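PDB 4RGY: esterase from uncultured bacterium FLS12, which is a low-temperature-active alkaline esterase of the alpha/beta-hydrolase clan, probably hydrolysing ester bonds with a serine nucleophile. Local coordinates for residues V77-Y86 and Y95-L103; F143-G151 and Y249-W260. All coordinates share one frame; numbering follows the deposited sequence.

Contact 1 of 2, residues V77-Y86 and Y95-L103; sequences VMPAVHRSFY and YWTFISEEL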
loop_
_atom_site.group_PDB
_atom_site.type_symbol
_atom_site.label_atom_id
_atom_site.label_comp_id
_atom_site.label_asym_id
_atom_site.label_seq_id
_atom_site.Cartn_x
_atom_site.Cartn_y
_atom_site.Cartn_z
ATOM N N VAL A 77 10.846 -12.599 -1.893
ATOM C CA VAL A 77 10.305 -12.178 -0.602
ATOM C C VAL A 77 11.253 -11.162 0.009
ATOM O O VAL A 77 12.423 -11.466 0.232
ATOM C CB VAL A 77 10.134 -13.380 0.361
ATOM C CG1 VAL A 77 9.709 -12.914 1.758
ATOM C CG2 VAL A 77 9.109 -14.374 -0.200
ATOM N N MET A 78 10.740 -9.965 0.286
ATOM C CA MET A 78 11.531 -8.841 0.766
ATOM C C MET A 78 10.979 -8.378 2.110
ATOM O O MET A 78 10.009 -7.624 2.176
ATOM C CB MET A 78 11.484 -7.706 -0.263
ATOM C CG MET A 78 12.288 -8.025 -1.523
ATOM S SD MET A 78 11.734 -7.174 -3.014
ATOM C CE MET A 78 10.191 -8.030 -3.371
ATOM N N PRO A 79 11.606 -8.830 3.197
ATOM C CA PRO A 79 11.099 -8.494 4.529
ATOM C C PRO A 79 11.837 -7.322 5.161
ATOM O O PRO A 79 12.749 -6.783 4.532
ATOM C CB PRO A 79 11.424 -9.740 5.310
ATOM C CG PRO A 79 12.728 -10.220 4.718
ATOM C CD PRO A 79 12.672 -9.847 3.250
ATOM N N ALA A 80 11.412 -6.928 6.360
ATOM C CA ALA A 80 12.009 -5.815 7.097
ATOM C C ALA A 80 12.591 -6.304 8.411
ATOM O O ALA A 80 11.945 -7.080 9.129
ATOM C CB ALA A 80 10.961 -4.748 7.357
ATOM N N VAL A 81 13.800 -5.853 8.744
ATOM C CA VAL A 81 14.404 -6.211 10.028
ATOM C C VAL A 81 14.945 -5.016 10.805
ATOM O O VAL A 81 15.751 -5.189 11.733
ATOM C CB VAL A 81 15.530 -7.255 9.883
ATOM C CG1 VAL A 81 14.988 -8.513 9.213
ATOM C CG2 VAL A 81 16.710 -6.675 9.096
ATOM N N HIS A 82 14.516 -3.816 10.424
ATOM C CA HIS A 82 14.942 -2.600 11.117
ATOM C C HIS A 82 16.472 -2.507 11.158
ATOM O O HIS A 82 17.119 -2.914 10.193
ATOM C CB HIS A 82 14.264 -2.529 12.484
ATOM C CG HIS A 82 12.780 -2.676 12.384
ATOM N ND1 HIS A 82 12.050 -3.508 13.206
ATOM C CD2 HIS A 82 11.894 -2.140 11.510
ATOM C CE1 HIS A 82 10.777 -3.457 12.858
ATOM N NE2 HIS A 82 10.656 -2.636 11.830
ATOM N N ARG A 83 17.063 -1.983 12.229
ATOM C CA ARG A 83 18.513 -1.811 12.275
ATOM C C ARG A 83 19.153 -2.909 13.125
ATOM O O ARG A 83 19.938 -2.638 14.034
ATOM C CB ARG A 83 18.883 -0.417 12.794
ATOM C CG ARG A 83 18.410 0.732 11.901
ATOM C CD ARG A 83 18.705 2.090 12.539
ATOM N NE ARG A 83 20.135 2.240 12.808
ATOM C CZ ARG A 83 21.000 2.803 11.967
ATOM N NH1 ARG A 83 20.582 3.309 10.809
ATOM N NH2 ARG A 83 22.285 2.877 12.293
ATOM N N SER A 84 18.829 -4.159 12.806
ATOM C CA SER A 84 19.171 -5.289 13.670
ATOM C C SER A 84 20.360 -6.127 13.227
ATOM O O SER A 84 20.807 -6.993 13.971
ATOM C CB SER A 84 17.985 -6.228 13.730
ATOM O OG SER A 84 17.763 -6.815 12.462
ATOM N N PHE A 85 20.862 -5.895 12.023
ATOM C CA PHE A 85 21.889 -6.768 11.475
ATOM C C PHE A 85 21.473 -8.250 11.496
ATOM O O PHE A 85 22.320 -9.129 11.612
ATOM C CB PHE A 85 23.252 -6.544 12.170
ATOM C CG PHE A 85 24.160 -5.639 11.403
ATOM C CD1 PHE A 85 24.026 -4.258 11.492
ATOM C CD2 PHE A 85 25.120 -6.165 10.552
ATOM C CE1 PHE A 85 24.841 -3.424 10.755
ATOM C CE2 PHE A 85 25.947 -5.333 9.815
ATOM C CZ PHE A 85 25.809 -3.963 9.923
ATOM N N TYR A 86 20.177 -8.525 11.345
ATOM C CA TYR A 86 19.719 -9.917 11.223
ATOM C C TYR A 86 20.176 -10.738 12.430
ATOM O O TYR A 86 20.554 -11.902 12.308
ATOM C CB TYR A 86 20.199 -10.515 9.878
ATOM C CG TYR A 86 19.658 -9.693 8.726
ATOM C CD1 TYR A 86 18.413 -9.963 8.176
ATOM C CD2 TYR A 86 20.371 -8.607 8.226
ATOM C CE1 TYR A 86 17.890 -9.188 7.154
ATOM C CE2 TYR A 86 19.858 -7.824 7.196
ATOM C CZ TYR A 86 18.614 -8.121 6.669
ATOM O OH TYR A 86 18.064 -7.349 5.676
ATOM N N TYR A 95 15.520 -10.764 15.868
ATOM C CA TYR A 95 15.469 -10.661 14.408
ATOM C C TYR A 95 16.120 -11.825 13.646
ATOM O O TYR A 95 15.757 -12.086 12.509
ATOM C CB TYR A 95 16.055 -9.335 13.942
ATOM C CG TYR A 95 15.202 -8.130 14.287
ATOM C CD1 TYR A 95 14.176 -7.721 13.451
ATOM C CD2 TYR A 95 15.450 -7.399 15.439
ATOM C CE1 TYR A 95 13.407 -6.604 13.767
ATOM C CE2 TYR A 95 14.705 -6.293 15.754
ATOM C CZ TYR A 95 13.695 -5.901 14.912
ATOM O OH TYR A 95 12.952 -4.790 15.249
ATOM N N TRP A 96 17.074 -12.516 14.268
ATOM C CA TRP A 96 17.641 -13.720 13.653
ATOM C C TRP A 96 16.650 -14.877 13.669
ATOM O O TRP A 96 16.467 -15.558 12.652
ATOM C CB TRP A 96 18.917 -14.148 14.370
ATOM C CG TRP A 96 19.381 -15.532 13.976
ATOM C CD1 TRP A 96 19.375 -16.648 14.767
ATOM C CD2 TRP A 96 19.940 -15.940 12.712
ATOM N NE1 TRP A 96 19.888 -17.722 14.076
ATOM C CE2 TRP A 96 20.240 -17.318 12.816
ATOM C CE3 TRP A 96 20.190 -15.282 11.498
ATOM C CZ2 TRP A 96 20.799 -18.046 11.761
ATOM C CZ3 TRP A 96 20.753 -16.005 10.453
ATOM C CH2 TRP A 96 21.048 -17.376 10.593
ATOM N N THR A 97 15.990 -15.096 14.803
ATOM C CA THR A 97 14.988 -16.147 14.853
ATOM C C THR A 97 13.845 -15.801 13.891
ATOM O O THR A 97 13.282 -16.673 13.226
ATOM C CB THR A 97 14.498 -16.390 16.293
ATOM O OG1 THR A 97 15.600 -16.881 17.068
ATOM C CG2 THR A 97 13.379 -17.425 16.337
ATOM N N PHE A 98 13.528 -14.513 13.789
ATOM C CA PHE A 98 12.532 -14.064 12.831
ATOM C C PHE A 98 12.960 -14.389 11.397
ATOM O O PHE A 98 12.223 -15.048 10.649
ATOM C CB PHE A 98 12.305 -12.555 12.991
ATOM C CG PHE A 98 11.439 -11.953 11.917
ATOM C CD1 PHE A 98 10.084 -12.281 11.824
ATOM C CD2 PHE A 98 11.975 -11.050 11.004
ATOM C CE1 PHE A 98 9.283 -11.723 10.841
ATOM C CE2 PHE A 98 11.176 -10.484 10.019
ATOM C CZ PHE A 98 9.828 -10.822 9.938
ATOM N N ILE A 99 14.140 -13.927 10.990
ATOM C CA ILE A 99 14.525 -14.079 9.592
ATOM C C ILE A 99 14.807 -15.539 9.210
ATOM O O ILE A 99 14.549 -15.951 8.076
ATOM C CB ILE A 99 15.706 -13.149 9.198
ATOM C CG1 ILE A 99 15.777 -12.969 7.680
ATOM C CG2 ILE A 99 17.044 -13.664 9.755
ATOM C CD1 ILE A 99 14.618 -12.192 7.086
ATOM N N SER A 100 15.315 -16.325 10.157
ATOM C CA SER A 100 15.755 -17.685 9.835
ATOM C C SER A 100 14.676 -18.745 10.043
ATOM O O SER A 100 14.771 -19.843 9.488
ATOM C CB SER A 100 16.999 -18.054 10.654
ATOM O OG SER A 100 16.690 -18.158 12.036
ATOM N N GLU A 101 13.654 -18.425 10.834
ATOM C CA GLU A 101 12.622 -19.405 11.170
ATOM C C GLU A 101 11.214 -18.926 10.817
ATOM O O GLU A 101 10.540 -19.506 9.959
ATOM C CB GLU A 101 12.695 -19.782 12.655
ATOM C CG GLU A 101 14.055 -20.299 13.130
ATOM C CD GLU A 101 14.366 -21.693 12.625
ATOM O OE1 GLU A 101 13.428 -22.389 12.182
ATOM O OE2 GLU A 101 15.549 -22.094 12.671
ATOM N N GLU A 102 10.760 -17.868 11.485
ATOM C CA GLU A 102 9.368 -17.457 11.353
ATOM C C GLU A 102 9.016 -16.875 9.993
ATOM O O GLU A 102 7.974 -17.194 9.414
ATOM C CB GLU A 102 8.980 -16.463 12.441
ATOM C CG GLU A 102 7.471 -16.284 12.526
ATOM C CD GLU A 102 7.054 -15.170 13.448
ATOM O OE1 GLU A 102 7.799 -14.182 13.574
ATOM O OE2 GLU A 102 5.960 -15.280 14.039
ATOM N N LEU A 103 9.871 -16.004 9.483
ATOM C CA LEU A 103 9.558 -15.311 8.244
ATOM C C LEU A 103 9.400 -16.251 7.052
ATOM O O LEU A 103 8.406 -16.145 6.334
ATOM C CB LEU A 103 10.591 -14.229 7.967
ATOM C CG LEU A 103 10.337 -13.268 6.824
ATOM C CD1 LEU A 103 11.138 -12.168 7.240
ATOM C CD2 LEU A 103 10.839 -13.767 5.493
#
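Tyr95 OH and His82 ND1 are 2.6 Å apart in a nearly straight hydrogen bond (172°), the hydroxyl lying in the plane of the imidazole at its edge; either atom could be the donor. The two rings meet rim to rim, their planes nearly perpendicular. With CG of Tyr95 anti to its carbonyl carbon (chi1 -70°), the phenol leaves the first turn of the helix and runs along the 81-84 turn. Val81 O sits 3.3 Å above the plane of the Tyr95 ring, offset toward the rim, and Ser84 CB comes over a face as well, 3.3 Å from Tyr95 CD2. The turn is tied internally: Ser84 OG donates to Val81 O; it also accepts from Tyr86 N, closing an ST turn, and the two bonds hold the serine against the phenol. A phenylalanine in place of Tyr95 would probably still fill the turn but leave His82 ND1 without its mate and the imidazole freer to turn.

Farther along, the axes of 77-79 and 95-103 run nearly antiparallel (157°) and come within 11.4 Å, as a helix lies on the central sheet of an alpha/beta-hydrolase fold. Ile99 CD1 meets Pro79 CG at 3.6 Å, the two side chains crossing at about a right angle, while Leu103 CD2 reaches Val77 CG1. Ile99 CG1 approaches the edge of the Tyr86 ring, whose hydroxyl is hydrogen-bonded to His50 O. Tyr86 O lies 3.5 Å from Trp96 CB, near the plane of the indole, and is hydrogen-bonded by Lys134 NZ. The His82 ring also meets that of His82 of the second subunit.

Contact 2 of 2, residues F143-G151 and Y249-W260; sequences FAAAASLSG and YWDAQIQRVLAW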
loop_
_atom_site.group_PDB
_atom_site.type_symbol
_atom_site.label_atom_id
_atom_site.label_comp_id
_atom_site.label_asym_id
_atom_site.label_seq_id
_atom_site.Cartn_x
_atom_site.Cartn_y
_atom_site.Cartn_z
ATOM N N PHE A 143 19.513 -23.575 2.154
ATOM C CA PHE A 143 19.739 -22.659 1.038
ATOM C C PHE A 143 20.626 -23.262 -0.032
ATOM O O PHE A 143 21.721 -23.739 0.248
ATOM C CB PHE A 143 20.346 -21.340 1.530
ATOM C CG PHE A 143 19.450 -20.586 2.457
ATOM C CD1 PHE A 143 18.450 -19.768 1.945
ATOM C CD2 PHE A 143 19.573 -20.715 3.833
ATOM C CE1 PHE A 143 17.593 -19.072 2.794
ATOM C CE2 PHE A 143 18.721 -20.024 4.688
ATOM C CZ PHE A 143 17.722 -19.203 4.164
ATOM N N ALA A 144 20.156 -23.229 -1.267
ATOM C CA ALA A 144 20.960 -23.701 -2.386
ATOM C C ALA A 144 22.028 -22.675 -2.750
ATOM O O ALA A 144 23.032 -23.016 -3.381
ATOM C CB ALA A 144 20.069 -23.973 -3.578
ATOM N N ALA A 145 21.801 -21.419 -2.371
ATOM C CA ALA A 145 22.700 -20.330 -2.749
ATOM C C ALA A 145 22.499 -19.134 -1.832
ATOM O O ALA A 145 21.379 -18.881 -1.372
ATOM C CB ALA A 145 22.470 -19.924 -4.191
ATOM N N ALA A 146 23.589 -18.423 -1.561
ATOM C CA ALA A 146 23.591 -17.222 -0.727
ATOM C C ALA A 146 24.535 -16.209 -1.363
ATOM O O ALA A 146 25.661 -16.553 -1.745
ATOM C CB ALA A 146 24.028 -17.545 0.707
ATOM N N ALA A 147 24.095 -14.958 -1.469
ATOM C CA ALA A 147 24.845 -13.929 -2.180
ATOM C C ALA A 147 24.915 -12.635 -1.392
ATOM O O ALA A 147 23.890 -12.154 -0.868
ATOM C CB ALA A 147 24.208 -13.663 -3.533
ATOM N N SER A 148 26.116 -12.068 -1.307
ATOM C CA SER A 148 26.314 -10.779 -0.659
ATOM C C SER A 148 26.738 -9.699 -1.642
ATOM O O SER A 148 27.688 -9.882 -2.412
ATOM C CB SER A 148 27.362 -10.901 0.445
ATOM O OG SER A 148 27.751 -9.622 0.937
ATOM N N LEU A 149 26.032 -8.569 -1.612
ATOM C CA LEU A 149 26.358 -7.418 -2.454
ATOM C C LEU A 149 26.822 -6.277 -1.565
ATOM O O LEU A 149 26.054 -5.796 -0.728
ATOM C CB LEU A 149 25.144 -6.977 -3.281
ATOM C CG LEU A 149 24.578 -7.972 -4.297
ATOM C CD1 LEU A 149 23.669 -8.987 -3.608
ATOM C CD2 LEU A 149 23.797 -7.240 -5.379
ATOM N N SER A 150 28.084 -5.875 -1.715
ATOM C CA SER A 150 28.653 -4.802 -0.900
ATOM C C SER A 150 28.366 -5.037 0.575
ATOM O O SER A 150 27.862 -4.150 1.280
ATOM C CB SER A 150 28.084 -3.454 -1.342
ATOM O OG SER A 150 28.180 -3.317 -2.749
ATOM N N GLY A 151 28.699 -6.236 1.042
ATOM C CA GLY A 151 28.286 -6.661 2.367
ATOM C C GLY A 151 29.120 -6.095 3.498
ATOM O O GLY A 151 30.312 -5.812 3.332
ATOM N N TYR A 249 24.633 0.599 -8.426
ATOM C CA TYR A 249 25.496 -0.576 -8.431
ATOM C C TYR A 249 24.704 -1.859 -8.130
ATOM O O TYR A 249 24.867 -2.861 -8.816
ATOM C CB TYR A 249 26.661 -0.367 -7.449
ATOM C CG TYR A 249 27.570 -1.558 -7.290
ATOM C CD1 TYR A 249 28.532 -1.860 -8.252
ATOM C CD2 TYR A 249 27.468 -2.383 -6.176
ATOM C CE1 TYR A 249 29.363 -2.958 -8.103
ATOM C CE2 TYR A 249 28.293 -3.482 -6.021
ATOM C CZ TYR A 249 29.231 -3.758 -6.994
ATOM O OH TYR A 249 30.041 -4.850 -6.850
ATOM N N TRP A 250 23.821 -1.831 -7.136
ATOM C CA TRP A 250 23.059 -3.039 -6.795
ATOM C C TRP A 250 22.031 -3.416 -7.859
ATOM O O TRP A 250 21.763 -4.598 -8.070
ATOM C CB TRP A 250 22.409 -2.902 -5.415
ATOM C CG TRP A 250 23.482 -2.691 -4.392
ATOM C CD1 TRP A 250 24.668 -3.356 -4.315
ATOM C CD2 TRP A 250 23.514 -1.690 -3.366
ATOM N NE1 TRP A 250 25.423 -2.859 -3.283
ATOM C CE2 TRP A 250 24.737 -1.836 -2.679
ATOM C CE3 TRP A 250 22.615 -0.702 -2.945
ATOM C CZ2 TRP A 250 25.093 -1.019 -1.611
ATOM C CZ3 TRP A 250 22.971 0.110 -1.888
ATOM C CH2 TRP A 250 24.202 -0.055 -1.224
ATOM N N ASP A 251 21.470 -2.417 -8.538
ATOM C CA ASP A 251 20.547 -2.666 -9.634
ATOM C C ASP A 251 21.257 -3.437 -10.744
ATOM O O ASP A 251 20.684 -4.353 -11.335
ATOM C CB ASP A 251 19.995 -1.339 -10.174
ATOM C CG ASP A 251 18.969 -1.534 -11.285
ATOM O OD1 ASP A 251 17.870 -2.049 -11.011
ATOM O OD2 ASP A 251 19.257 -1.165 -12.439
ATOM N N ALA A 252 22.504 -3.071 -11.028
ATOM C CA ALA A 252 23.295 -3.778 -12.026
ATOM C C ALA A 252 23.697 -5.158 -11.515
ATOM O O ALA A 252 23.538 -6.166 -12.205
ATOM C CB ALA A 252 24.536 -2.968 -12.385
ATOM N N GLN A 253 24.223 -5.206 -10.297
ATOM C CA GLN A 253 24.756 -6.455 -9.773
ATOM C C GLN A 253 23.697 -7.517 -9.489
ATOM O O GLN A 253 23.976 -8.714 -9.615
ATOM C CB GLN A 253 25.589 -6.201 -8.519
ATOM C CG GLN A 253 26.878 -5.461 -8.798
ATOM C CD GLN A 253 27.733 -6.187 -9.801
ATOM O OE1 GLN A 253 27.964 -5.696 -10.903
ATOM N NE2 GLN A 253 28.205 -7.375 -9.433
ATOM N N ILE A 254 22.489 -7.110 -9.105
ATOM C CA ILE A 254 21.468 -8.111 -8.791
ATOM C C ILE A 254 21.088 -8.931 -10.031
ATOM O O ILE A 254 20.727 -10.106 -9.923
ATOM C CB ILE A 254 20.224 -7.504 -8.088
ATOM C CG1 ILE A 254 19.416 -8.592 -7.373
ATOM C CG2 ILE A 254 19.342 -6.748 -9.072
ATOM C CD1 ILE A 254 20.182 -9.318 -6.268
ATOM N N GLN A 255 21.215 -8.325 -11.213
ATOM C CA GLN A 255 20.997 -9.058 -12.466
ATOM C C GLN A 255 22.021 -10.183 -12.645
ATOM O O GLN A 255 21.679 -11.276 -13.100
ATOM C CB GLN A 255 21.039 -8.105 -13.658
ATOM C CG GLN A 255 19.901 -7.091 -13.644
ATOM C CD GLN A 255 20.088 -6.035 -14.697
ATOM O OE1 GLN A 255 19.935 -6.306 -15.891
ATOM N NE2 GLN A 255 20.435 -4.826 -14.272
ATOM N N ARG A 256 23.266 -9.923 -12.255
ATOM C CA ARG A 256 24.313 -10.936 -12.341
ATOM C C ARG A 256 24.066 -12.032 -11.313
ATOM O O ARG A 256 24.227 -13.216 -11.601
ATOM C CB ARG A 256 25.684 -10.299 -12.146
ATOM C CG ARG A 256 25.985 -9.206 -13.169
ATOM C CD ARG A 256 27.406 -8.688 -13.022
ATOM N NE ARG A 256 28.384 -9.756 -13.203
ATOM C CZ ARG A 256 28.850 -10.158 -14.382
ATOM N NH1 ARG A 256 28.419 -9.587 -15.504
ATOM N NH2 ARG A 256 29.739 -11.139 -14.445
ATOM N N VAL A 257 23.641 -11.647 -10.116
ATOM C CA VAL A 257 23.307 -12.638 -9.104
ATOM C C VAL A 257 22.163 -13.535 -9.576
ATOM O O VAL A 257 22.216 -14.753 -9.404
ATOM C CB VAL A 257 22.949 -11.979 -7.763
ATOM C CG1 VAL A 257 22.323 -12.994 -6.811
ATOM C CG2 VAL A 257 24.197 -11.351 -7.139
ATOM N N LEU A 258 21.133 -12.938 -10.175
ATOM C CA LEU A 258 20.004 -13.716 -10.673
ATOM C C LEU A 258 20.435 -14.753 -11.718
ATOM O O LEU A 258 19.980 -15.890 -11.683
ATOM C CB LEU A 258 18.912 -12.798 -11.230
ATOM C CG LEU A 258 18.131 -11.976 -10.195
ATOM C CD1 LEU A 258 17.269 -10.955 -10.904
ATOM C CD2 LEU A 258 17.278 -12.863 -9.298
ATOM N N ALA A 259 21.323 -14.364 -12.627
ATOM C CA ALA A 259 21.806 -15.280 -13.663
ATOM C C ALA A 259 22.628 -16.418 -13.078
ATOM O O ALA A 259 22.699 -17.515 -13.646
ATOM C CB ALA A 259 22.621 -14.524 -14.700
ATOM N N TRP A 260 23.252 -16.141 -11.940
ATOM C CA TRP A 260 24.148 -17.062 -11.262
ATOM C C TRP A 260 23.413 -18.083 -10.391
ATOM O O TRP A 260 23.959 -19.139 -10.069
ATOM C CB TRP A 260 25.141 -16.237 -10.439
ATOM C CG TRP A 260 25.914 -16.952 -9.356
ATOM C CD1 TRP A 260 27.147 -17.539 -9.468
ATOM C CD2 TRP A 260 25.526 -17.098 -7.987
ATOM N NE1 TRP A 260 27.538 -18.055 -8.252
ATOM C CE2 TRP A 260 26.565 -17.790 -7.324
ATOM C CE3 TRP A 260 24.406 -16.702 -7.251
ATOM C CZ2 TRP A 260 26.499 -18.111 -5.970
ATOM C CZ3 TRP A 260 24.343 -17.019 -5.911
ATOM C CH2 TRP A 260 25.385 -17.717 -5.280
#
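Leu149, Trp260 and Trp250 carry this contact, spread along one side of strand 145-149 where the last helix runs back along it, the axes of 145-149 and 249-260 nearly antiparallel (162°) and 9.9 Å apart. Leu149 buries the largest surface here. Its two methyls part company: Leu149 CD2 rests 3.8 Å from Gln253 CB and also approaches Ile254, while CD1 turns to Val257 CG2. Leu149 CB lies 3.8 Å from Trp250 CD1.

At the other end of the strand Ala145 and Ala147, whose CB atoms face the helix, present short side chains, and Trp260 uses them. CG of Trp260 is anti to the backbone N (chi1 163°), which sends the six-membered ring toward the strand; Trp260 CH2 comes 3.8 Å from Ala145 CB, and CZ3 lies 4.1 Å from Ala147 CB. Between the two ends, Val257 CG1 touches the same Ala147 CB at 3.8 Å. Lys207 makes a cation-pi contact with the Trp260 indole.

Trp250 reaches Ser150, just past Leu149. Trp250 NE1 donates to Ser150 OG over 2.8 Å, with an N-H...O angle of 162° and the oxygen close to the indole plane. Tyr249 CE2 comes within 3.3 Å of that same Ser150 OG. Trp250 also packs edge-to-face with His245, and Ser150 touches Asp216; with Ser126 these two have the arrangement of a Ser-His-Asp triad, so this end of the contact probably borders the active site. The chemistry is thus divided: apolar packing seats the helix along the strand, and a single indole hydrogen bond gives the buried Ser150 OG a donor and helps to hold the Trp250 ring beside the presumed catalytic histidine.

Overall arrangement
From the N terminus, the antiparallel strands 2-11 and 16-25 come first, followed by 45-49 and then 75-79. Contact 1 closes a short loop: only eight residues separate segments 77-86 and 95-103. It is finished before contact 2 opens, so the two follow in series and neither nest nor cross. Contact 2 closes a far longer loop: 97 residues, including strands 207-213 and 236-241, separate its segments, and the last helix, 247-260, returns to strand 145-149. Both contacts attach a helix to the same mixed sheet, on opposite sides of the chain's centre, with their own centres about 19 Å apart and nearest atoms about 6 Å apart.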